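Putative GntR-family transcriptional regulator (Bordetella bronchiseptica RB50, PDB 3CNV) probably regulates transcription in response to a small effector molecule, which its UTRA-type domain would bind while a separate GntR-type region contacts DNA. Local coordinates at residues L6-D11 against D153-R158; L129-I134 against G148-D153. All blocks are in the same frame, centred on the assembly; numbering follows the deposited sequence.

Contact 1 of 2, residues L6-D11 against D153-R158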
ATOM      1  N   LEU C   6      -0.214  -5.950 -11.341  1.00 13.14           N
ATOM      2  CA  LEU C   6       0.066  -5.003 -12.439  1.00 12.93           C
ATOM      3  C   LEU C   6      -0.517  -3.647 -12.142  1.00 12.56           C
ATOM      4  O   LEU C   6      -1.713  -3.566 -11.927  1.00 10.47           O
ATOM      5  CB  LEU C   6      -0.513  -5.577 -13.768  1.00 14.12           C
ATOM      6  CG  LEU C   6      -0.168  -4.752 -15.028  1.00 16.26           C
ATOM      7  CD1 LEU C   6       1.310  -4.833 -15.288  1.00 16.29           C
ATOM      8  CD2 LEU C   6      -0.937  -5.219 -16.245  1.00 15.48           C
ATOM      9  N   ARG C   7       0.302  -2.578 -12.218  1.00 11.22           N
ATOM     10  CA  ARG C   7      -0.141  -1.230 -11.835  1.00 12.95           C
ATOM     11  C   ARG C   7      -0.201  -0.292 -13.045  1.00 14.15           C
ATOM     12  O   ARG C   7      -0.422   0.896 -12.948  1.00 12.71           O
ATOM     13  CB  ARG C   7       0.814  -0.634 -10.770  1.00 11.87           C
ATOM     14  CG  ARG C   7       0.752  -1.273  -9.452  1.00 15.54           C
ATOM     15  CD  ARG C   7      -0.678  -1.237  -8.895  1.00 18.08           C
ATOM     16  NE  ARG C   7      -0.545  -1.781  -7.606  1.00 21.71           N
ATOM     17  CZ  ARG C   7       0.136  -1.189  -6.615  1.00 24.73           C
ATOM     18  NH1 ARG C   7       0.752  -0.003  -6.815  1.00 27.85           N
ATOM     19  NH2 ARG C   7       0.252  -1.816  -5.453  1.00 22.36           N
ATOM     20  N   LEU C   8      -0.094  -0.892 -14.223  1.00 18.12           N
ATOM     21  CA  LEU C   8      -0.250  -0.130 -15.468  1.00 19.70           C
ATOM     22  C   LEU C   8      -1.659   0.448 -15.625  1.00 20.27           C
ATOM     23  O   LEU C   8      -2.680  -0.207 -15.399  1.00 19.73           O
ATOM     24  CB  LEU C   8       0.137  -0.954 -16.683  1.00 22.33           C
ATOM     25  CG  LEU C   8       1.565  -0.742 -17.207  1.00 28.08           C
ATOM     26  CD1 LEU C   8       1.509  -1.083 -18.647  1.00 31.09           C
ATOM     27  CD2 LEU C   8       2.117   0.693 -17.106  1.00 34.16           C
ATOM     28  N   ALA C   9      -1.695   1.734 -15.920  1.00 17.97           N
ATOM     29  CA  ALA C   9      -2.941   2.447 -16.108  1.00 15.93           C
ATOM     30  C   ALA C   9      -2.796   3.404 -17.258  1.00 14.82           C
ATOM     31  O   ALA C   9      -1.708   3.969 -17.470  1.00 12.51           O
ATOM     32  CB  ALA C   9      -3.314   3.204 -14.851  1.00 15.97           C
ATOM     33  N   PRO C  10      -3.883   3.602 -18.032  1.00 15.07           N
ATOM     34  CA  PRO C  10      -3.683   4.492 -19.136  1.00 14.90           C
ATOM     35  C   PRO C  10      -3.646   5.940 -18.758  1.00 15.34           C
ATOM     36  O   PRO C  10      -4.264   6.367 -17.777  1.00 13.86           O
ATOM     37  CB  PRO C  10      -4.928   4.227 -20.069  1.00 15.13           C
ATOM     38  CG  PRO C  10      -5.968   3.714 -19.189  1.00 15.27           C
ATOM     39  CD  PRO C  10      -5.206   2.928 -18.092  1.00 14.29           C
ATOM     40  N   ASP C  11      -2.941   6.694 -19.594  1.00 15.54           N
ATOM     41  CA  ASP C  11      -2.840   8.139 -19.435  1.00 17.84           C
ATOM     42  C   ASP C  11      -4.149   8.816 -19.814  1.00 19.81           C
ATOM     43  O   ASP C  11      -4.606   9.749 -19.141  1.00 20.74           O
ATOM     44  CB  ASP C  11      -1.686   8.722 -20.270  1.00 17.56           C
ATOM     45  CG  ASP C  11      -0.344   8.431 -19.652  1.00 19.11           C
ATOM     46  OD1 ASP C  11      -0.278   7.912 -18.488  1.00 18.05           O
ATOM     47  OD2 ASP C  11       0.660   8.645 -20.370  1.00 23.76           O
ATOM     48  N   ASP C 153       4.852   5.442 -22.308  1.00 17.42           N
ATOM     49  CA  ASP C 153       4.459   6.575 -23.106  1.00 19.41           C
ATOM     50  C   ASP C 153       2.924   6.834 -23.152  1.00 18.85           C
ATOM     51  O   ASP C 153       2.482   7.949 -23.385  1.00 18.81           O
ATOM     52  CB  ASP C 153       5.171   6.586 -24.505  1.00 20.85           C
ATOM     53  CG  ASP C 153       4.734   5.464 -25.454  1.00 25.57           C
ATOM     54  OD1 ASP C 153       4.926   5.608 -26.718  1.00 29.80           O
ATOM     55  OD2 ASP C 153       4.242   4.426 -24.944  1.00 34.89           O
ATOM     56  N   HIS C 154       2.127   5.807 -22.941  1.00 17.97           N
ATOM     57  CA  HIS C 154       0.665   5.944 -23.008  1.00 17.55           C
ATOM     58  C   HIS C 154       0.041   5.411 -21.742  1.00 16.83           C
ATOM     59  O   HIS C 154      -1.166   5.429 -21.572  1.00 15.01           O
ATOM     60  CB  HIS C 154       0.133   5.074 -24.118  1.00 17.96           C
ATOM     61  CG  HIS C 154       0.539   5.535 -25.485  1.00 19.52           C
ATOM     62  ND1 HIS C 154       0.136   6.739 -26.014  1.00 24.25           N
ATOM     63  CD2 HIS C 154       1.261   4.921 -26.445  1.00 20.70           C
ATOM     64  CE1 HIS C 154       0.616   6.858 -27.243  1.00 24.03           C
ATOM     65  NE2 HIS C 154       1.311   5.765 -27.520  1.00 22.08           N
ATOM     66  N   TYR C 155       0.910   4.932 -20.871  1.00 15.26           N
ATOM     67  CA  TYR C 155       0.531   4.266 -19.650  1.00 14.61           C
ATOM     68  C   TYR C 155       1.536   4.706 -18.539  1.00 14.30           C
ATOM     69  O   TYR C 155       2.654   5.193 -18.792  1.00 15.94           O
ATOM     70  CB  TYR C 155       0.529   2.752 -19.826  1.00 15.51           C
ATOM     71  CG  TYR C 155      -0.653   2.159 -20.602  1.00 18.65           C
ATOM     72  CD1 TYR C 155      -1.706   1.640 -19.950  1.00 21.49           C
ATOM     73  CD2 TYR C 155      -0.685   2.171 -22.004  1.00 24.81           C
ATOM     74  CE1 TYR C 155      -2.801   1.136 -20.645  1.00 25.90           C
ATOM     75  CE2 TYR C 155      -1.787   1.693 -22.714  1.00 26.80           C
ATOM     76  CZ  TYR C 155      -2.826   1.148 -22.004  1.00 27.28           C
ATOM     77  OH  TYR C 155      -3.940   0.639 -22.622  1.00 30.03           O
ATOM     78  N   HIS C 156       1.048   4.678 -17.319  1.00 13.26           N
ATOM     79  CA  HIS C 156       1.842   4.987 -16.128  1.00 13.36           C
ATOM     80  C   HIS C 156       1.653   3.843 -15.140  1.00 14.42           C
ATOM     81  O   HIS C 156       0.723   3.047 -15.272  1.00 15.58           O
ATOM     82  CB  HIS C 156       1.452   6.380 -15.512  1.00 13.77           C
ATOM     83  CG  HIS C 156       0.005   6.518 -15.133  1.00 15.62           C
ATOM     84  ND1 HIS C 156      -0.934   6.974 -16.027  1.00 15.59           N
ATOM     85  CD2 HIS C 156      -0.674   6.219 -13.990  1.00 15.92           C
ATOM     86  CE1 HIS C 156      -2.130   6.952 -15.460  1.00 16.91           C
ATOM     87  NE2 HIS C 156      -2.012   6.482 -14.236  1.00 12.87           N
ATOM     88  N   TYR C 157       2.517   3.820 -14.136  1.00 12.65           N
ATOM     89  CA  TYR C 157       2.375   2.939 -12.971  1.00 12.56           C
ATOM     90  C   TYR C 157       1.703   3.750 -11.847  1.00 12.69           C
ATOM     91  O   TYR C 157       2.216   4.707 -11.380  1.00 12.51           O
ATOM     92  CB  TYR C 157       3.787   2.435 -12.576  1.00 12.27           C
ATOM     93  CG  TYR C 157       3.930   1.616 -11.343  1.00 12.47           C
ATOM     94  CD1 TYR C 157       4.373   0.322 -11.440  1.00 15.20           C
ATOM     95  CD2 TYR C 157       3.693   2.132 -10.104  1.00 15.03           C
ATOM     96  CE1 TYR C 157       4.535  -0.475 -10.370  1.00 11.91           C
ATOM     97  CE2 TYR C 157       3.836   1.292  -8.924  1.00 14.99           C
ATOM     98  CZ  TYR C 157       4.291  -0.004  -9.095  1.00 14.40           C
ATOM     99  OH  TYR C 157       4.491  -0.830  -7.981  1.00 16.91           O
ATOM    100  N   ARG C 158       0.538   3.301 -11.449  1.00 14.39           N
ATOM    101  CA  ARG C 158      -0.315   3.928 -10.432  1.00 16.00           C
ATOM    102  C   ARG C 158       0.012   3.374  -9.087  1.00 15.25           C
ATOM    103  O   ARG C 158       0.133   2.170  -8.937  1.00 18.38           O
ATOM    104  CB  ARG C 158      -1.813   3.714 -10.738  1.00 16.37           C
ATOM    105  CG  ARG C 158      -2.268   2.247 -10.599  1.00 25.53           C
ATOM    106  CD  ARG C 158      -3.766   2.055 -10.954  1.00 32.93           C
ATOM    107  NE  ARG C 158      -4.210   0.670 -10.865  1.00 36.37           N
ATOM    108  CZ  ARG C 158      -4.049  -0.154  -9.810  1.00 43.59           C
ATOM    109  NH1 ARG C 158      -3.374   0.203  -8.696  1.00 40.92           N
ATOM    110  NH2 ARG C 158      -4.548  -1.378  -9.908  1.00 44.75           N
TER
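Arg7 lies against two consecutive residues of the C-terminal strand, and this end of the contact is the tightly packed one. Its CB sits almost squarely over the face of the Tyr157 ring, 3.6 Å from the ring centroid, a CH-pi contact. With CG placed beside the backbone N (chi1 -69°) and the chain bent at chi2, the guanidinium swings back to Arg158, where Arg7 NH1 gives a hydrogen bond to Arg158 O (3.1 Å) in the carbonyl plane, on a lone pair. Asn159 takes a second bond from the same NH1. The Arg158 guanidinium lies with one face over Arg7 CD, nearly parallel to the Arg7 guanidinium; the like charges are close, but Arg158 NH1 is also bound by Asn162 O of the fourth subunit. A backbone bond from Arg158 N to Arg7 O (3.0 Å) ties this end.

Along the middle the backbones pair antiparallel. Ala9 and His156 form the hydrogen-bonded pair, Ala9 N to His156 O and His156 N to Ala9 O both 2.8 Å, while Leu8–Tyr157 and Pro10–Tyr155 are non-hydrogen-bonded pairs. Leu8 CD2 reaches Tyr155 CB, and Pro10 CB makes an off-centre CH-pi contact with the Tyr155 ring.

Toward Asp11 and His154 the contact opens to solvent, and polar bonds take over. His156 ND1 donates to Asp11 OD1 at 2.7 Å, nearly straight (173°), with carboxylate and imidazole almost coplanar. That bond helps fix the ring's rotation, while Ala9 O lies over one ring face. Asp11 N closes the end on His154 O (2.9 Å). The whole is a short two-stranded antiparallel sheet joining the N-terminal segment to the C-terminal strand, and at Tyr157 that strand pairs antiparallel with one of the second subunit, so the sheet runs on across the interface.

Contact 2 of 2, residues L129-I134 against G148-D153; sequences LQVDRI and GLYLTD
Tyr150 and Val131 meet because of their first torsions: chi1 of -64° sets the tyrosine CG beside its own backbone N, and in Val131 CG2 likewise stands beside the N (chi1 -177° for CG1). Val131 CG2 thereby comes over one face of the Tyr150 ring, 4.1 Å from its centroid, in a CH-pi contact. Farther along the same face of the sheet, Leu129 CB touches Tyr150 CB. Leu129 CB also lies 3.9 Å from Thr152 CG2. On the other face Gln130 and Leu149 run side by side, Leu149 CD2 lying 3.6 Å from Gln130 OE1, while Gln130 NE2 is held by Asp132 OD2.

Four backbone bonds join the strands around two hydrogen-bonded pairs. Leu129 and Tyr150 exchange one pair of bonds, Val131 and Gly148 the other, with Gly148 N to Val131 O at 2.8 Å.

These are neighbouring strands of a beta hairpin, 127-137 and 141-150, in the six-stranded antiparallel sheet. Strand 102-111 flanks 127-137 on its far side, giving Arg133 a salt bridge to Glu105, and strand 59-69 flanks 141-150, where Leu149 is joined to Ile63 by backbone hydrogen bonding.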
ATOM      1  N   LEU C 129      10.634   2.106 -17.729  1.00 12.54           N
ATOM      2  CA  LEU C 129      10.409   1.885 -16.278  1.00 14.05           C
ATOM      3  C   LEU C 129      10.717   0.411 -15.990  1.00 15.62           C
ATOM      4  O   LEU C 129      10.146  -0.499 -16.579  1.00 14.92           O
ATOM      5  CB  LEU C 129       9.019   2.222 -15.845  1.00 11.91           C
ATOM      6  CG  LEU C 129       8.660   1.979 -14.366  1.00 15.36           C
ATOM      7  CD1 LEU C 129       9.461   2.901 -13.434  1.00 17.89           C
ATOM      8  CD2 LEU C 129       7.196   2.064 -14.102  1.00 17.28           C
ATOM      9  N   GLN C 130      11.736   0.205 -15.174  1.00 14.95           N
ATOM     10  CA  GLN C 130      12.090  -1.151 -14.753  1.00 15.03           C
ATOM     11  C   GLN C 130      11.489  -1.404 -13.374  1.00 15.51           C
ATOM     12  O   GLN C 130      11.666  -0.635 -12.422  1.00 16.30           O
ATOM     13  CB  GLN C 130      13.595  -1.395 -14.802  1.00 14.94           C
ATOM     14  CG  GLN C 130      14.054  -2.749 -14.232  1.00 14.97           C
ATOM     15  CD  GLN C 130      15.554  -3.009 -14.461  1.00 22.97           C
ATOM     16  OE1 GLN C 130      16.013  -3.075 -15.587  1.00 24.20           O
ATOM     17  NE2 GLN C 130      16.306  -3.071 -13.399  1.00 27.15           N
ATOM     18  N   VAL C 131      10.713  -2.469 -13.310  1.00 15.95           N
ATOM     19  CA  VAL C 131      10.044  -2.935 -12.088  1.00 14.23           C
ATOM     20  C   VAL C 131      10.630  -4.328 -11.753  1.00 15.29           C
ATOM     21  O   VAL C 131      10.343  -5.339 -12.392  1.00 14.75           O
ATOM     22  CB  VAL C 131       8.491  -3.015 -12.220  1.00 15.81           C
ATOM     23  CG1 VAL C 131       7.843  -3.452 -10.856  1.00 12.70           C
ATOM     24  CG2 VAL C 131       7.851  -1.633 -12.727  1.00 15.40           C
ATOM     25  N   ASP C 132      11.484  -4.374 -10.744  1.00 15.01           N
ATOM     26  CA  ASP C 132      12.005  -5.644 -10.255  1.00 16.25           C
ATOM     27  C   ASP C 132      11.190  -6.140  -9.044  1.00 15.99           C
ATOM     28  O   ASP C 132      11.179  -5.502  -8.002  1.00 18.64           O
ATOM     29  CB  ASP C 132      13.497  -5.481  -9.856  1.00 17.68           C
ATOM     30  CG  ASP C 132      14.425  -5.352 -11.072  1.00 22.13           C
ATOM     31  OD1 ASP C 132      14.240  -6.105 -12.055  1.00 28.72           O
ATOM     32  OD2 ASP C 132      15.311  -4.459 -11.077  1.00 27.69           O
ATOM     33  N   ARG C 133      10.543  -7.287  -9.181  1.00 13.64           N
ATOM     34  CA  ARG C 133       9.587  -7.805  -8.180  1.00 13.20           C
ATOM     35  C   ARG C 133      10.032  -9.158  -7.609  1.00 12.73           C
ATOM     36  O   ARG C 133      10.490 -10.050  -8.343  1.00 15.37           O
ATOM     37  CB  ARG C 133       8.230  -7.978  -8.863  1.00 11.05           C
ATOM     38  CG  ARG C 133       7.100  -8.410  -7.932  1.00 15.76           C
ATOM     39  CD  ARG C 133       5.810  -8.701  -8.618  1.00 13.72           C
ATOM     40  NE  ARG C 133       5.362  -7.551  -9.381  1.00 19.17           N
ATOM     41  CZ  ARG C 133       4.614  -7.534 -10.471  1.00 15.76           C
ATOM     42  NH1 ARG C 133       4.181  -8.629 -11.021  1.00 16.98           N
ATOM     43  NH2 ARG C 133       4.317  -6.368 -11.004  1.00 19.01           N
ATOM     44  N   ILE C 134       9.886  -9.315  -6.316  1.00 12.93           N
ATOM     45  CA  ILE C 134       9.827 -10.641  -5.726  1.00 12.53           C
ATOM     46  C   ILE C 134       8.468 -10.818  -5.092  1.00 13.53           C
ATOM     47  O   ILE C 134       8.068  -9.986  -4.327  1.00 14.88           O
ATOM     48  CB  ILE C 134      10.938 -10.837  -4.665  1.00 13.61           C
ATOM     49  CG1 ILE C 134      12.308 -10.438  -5.217  1.00 12.15           C
ATOM     50  CG2 ILE C 134      10.889 -12.256  -4.104  1.00 12.68           C
ATOM     51  CD1 ILE C 134      13.450 -10.322  -4.071  1.00 14.66           C
ATOM     52  N   GLY C 148      10.248  -6.538 -14.970  1.00 13.76           N
ATOM     53  CA  GLY C 148       9.466  -5.962 -16.003  1.00 12.19           C
ATOM     54  C   GLY C 148      10.114  -4.701 -16.569  1.00 13.95           C
ATOM     55  O   GLY C 148      10.704  -3.894 -15.871  1.00 13.21           O
ATOM     56  N   LEU C 149       9.957  -4.540 -17.851  1.00 13.46           N
ATOM     57  CA  LEU C 149      10.389  -3.320 -18.500  1.00 12.80           C
ATOM     58  C   LEU C 149       9.184  -2.798 -19.231  1.00 13.58           C
ATOM     59  O   LEU C 149       8.666  -3.457 -20.127  1.00 12.92           O
ATOM     60  CB  LEU C 149      11.593  -3.566 -19.449  1.00 13.92           C
ATOM     61  CG  LEU C 149      12.971  -3.849 -18.834  1.00 16.44           C
ATOM     62  CD1 LEU C 149      13.786  -4.566 -19.942  1.00 16.43           C
ATOM     63  CD2 LEU C 149      13.701  -2.543 -18.314  1.00 15.06           C
ATOM     64  N   TYR C 150       8.811  -1.579 -18.857  1.00 12.66           N
ATOM     65  CA  TYR C 150       7.585  -0.948 -19.256  1.00 12.78           C
ATOM     66  C   TYR C 150       7.890   0.273 -20.071  1.00 12.68           C
ATOM     67  O   TYR C 150       8.691   1.139 -19.710  1.00 10.53           O
ATOM     68  CB  TYR C 150       6.774  -0.472 -18.039  1.00 14.43           C
ATOM     69  CG  TYR C 150       6.266  -1.531 -17.084  1.00 15.42           C
ATOM     70  CD1 TYR C 150       7.085  -2.535 -16.588  1.00 19.61           C
ATOM     71  CD2 TYR C 150       4.979  -1.480 -16.618  1.00 22.81           C
ATOM     72  CE1 TYR C 150       6.606  -3.474 -15.642  1.00 21.73           C
ATOM     73  CE2 TYR C 150       4.476  -2.432 -15.674  1.00 25.06           C
ATOM     74  CZ  TYR C 150       5.306  -3.434 -15.214  1.00 19.33           C
ATOM     75  OH  TYR C 150       4.801  -4.314 -14.300  1.00 19.29           O
ATOM     76  N   LEU C 151       7.198   0.348 -21.189  1.00 11.78           N
ATOM     77  CA  LEU C 151       7.219   1.561 -22.029  1.00 12.85           C
ATOM     78  C   LEU C 151       6.031   2.414 -21.538  1.00 13.91           C
ATOM     79  O   LEU C 151       4.888   2.042 -21.667  1.00 13.75           O
ATOM     80  CB  LEU C 151       7.037   1.213 -23.490  1.00 12.82           C
ATOM     81  CG  LEU C 151       6.924   2.392 -24.436  1.00 12.92           C
ATOM     82  CD1 LEU C 151       8.323   3.101 -24.435  1.00 12.35           C
ATOM     83  CD2 LEU C 151       6.480   1.898 -25.804  1.00 14.23           C
ATOM     84  N   THR C 152       6.350   3.526 -20.902  1.00 14.66           N
ATOM     85  CA  THR C 152       5.372   4.360 -20.209  1.00 15.07           C
ATOM     86  C   THR C 152       4.982   5.589 -21.007  1.00 16.63           C
ATOM     87  O   THR C 152       4.780   6.654 -20.457  1.00 18.60           O
ATOM     88  CB  THR C 152       5.875   4.756 -18.790  1.00 15.04           C
ATOM     89  OG1 THR C 152       7.115   5.440 -18.888  1.00 15.28           O
ATOM     90  CG2 THR C 152       6.081   3.582 -17.983  1.00 14.42           C
ATOM     91  N   ASP C 153       4.852   5.442 -22.308  1.00 17.42           N
ATOM     92  CA  ASP C 153       4.459   6.575 -23.106  1.00 19.41           C
ATOM     93  C   ASP C 153       2.924   6.834 -23.152  1.00 18.85           C
ATOM     94  O   ASP C 153       2.482   7.949 -23.385  1.00 18.81           O
ATOM     95  CB  ASP C 153       5.171   6.586 -24.505  1.00 20.85           C
ATOM     96  CG  ASP C 153       4.734   5.464 -25.454  1.00 25.57           C
ATOM     97  OD1 ASP C 153       4.926   5.608 -26.718  1.00 29.80           O
ATOM     98  OD2 ASP C 153       4.242   4.426 -24.944  1.00 34.89           O
TER

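How the contacts relate
Contact 2 is nested inside the chain loop that contact 1 closes: segment 6-11 comes first, the hairpin of strands 127-137 and 141-150 follows, and strand 155-161 comes last. Asp153 belongs to both contacts, at the turn from strand 141-150 into strand 155-161. Their centres are about 10 Å apart, on the same side of the chain's centre. The small two-stranded sheet packs on the hairpin of the large one: Leu8 CG meets Tyr150 CD2 at 3.5 Å, and Tyr157 CB meets Leu129 CD2 at 3.8 Å. Both contacts also touch the second subunit, so the chain's two ends are fastened to the main sheet beside a subunit interface.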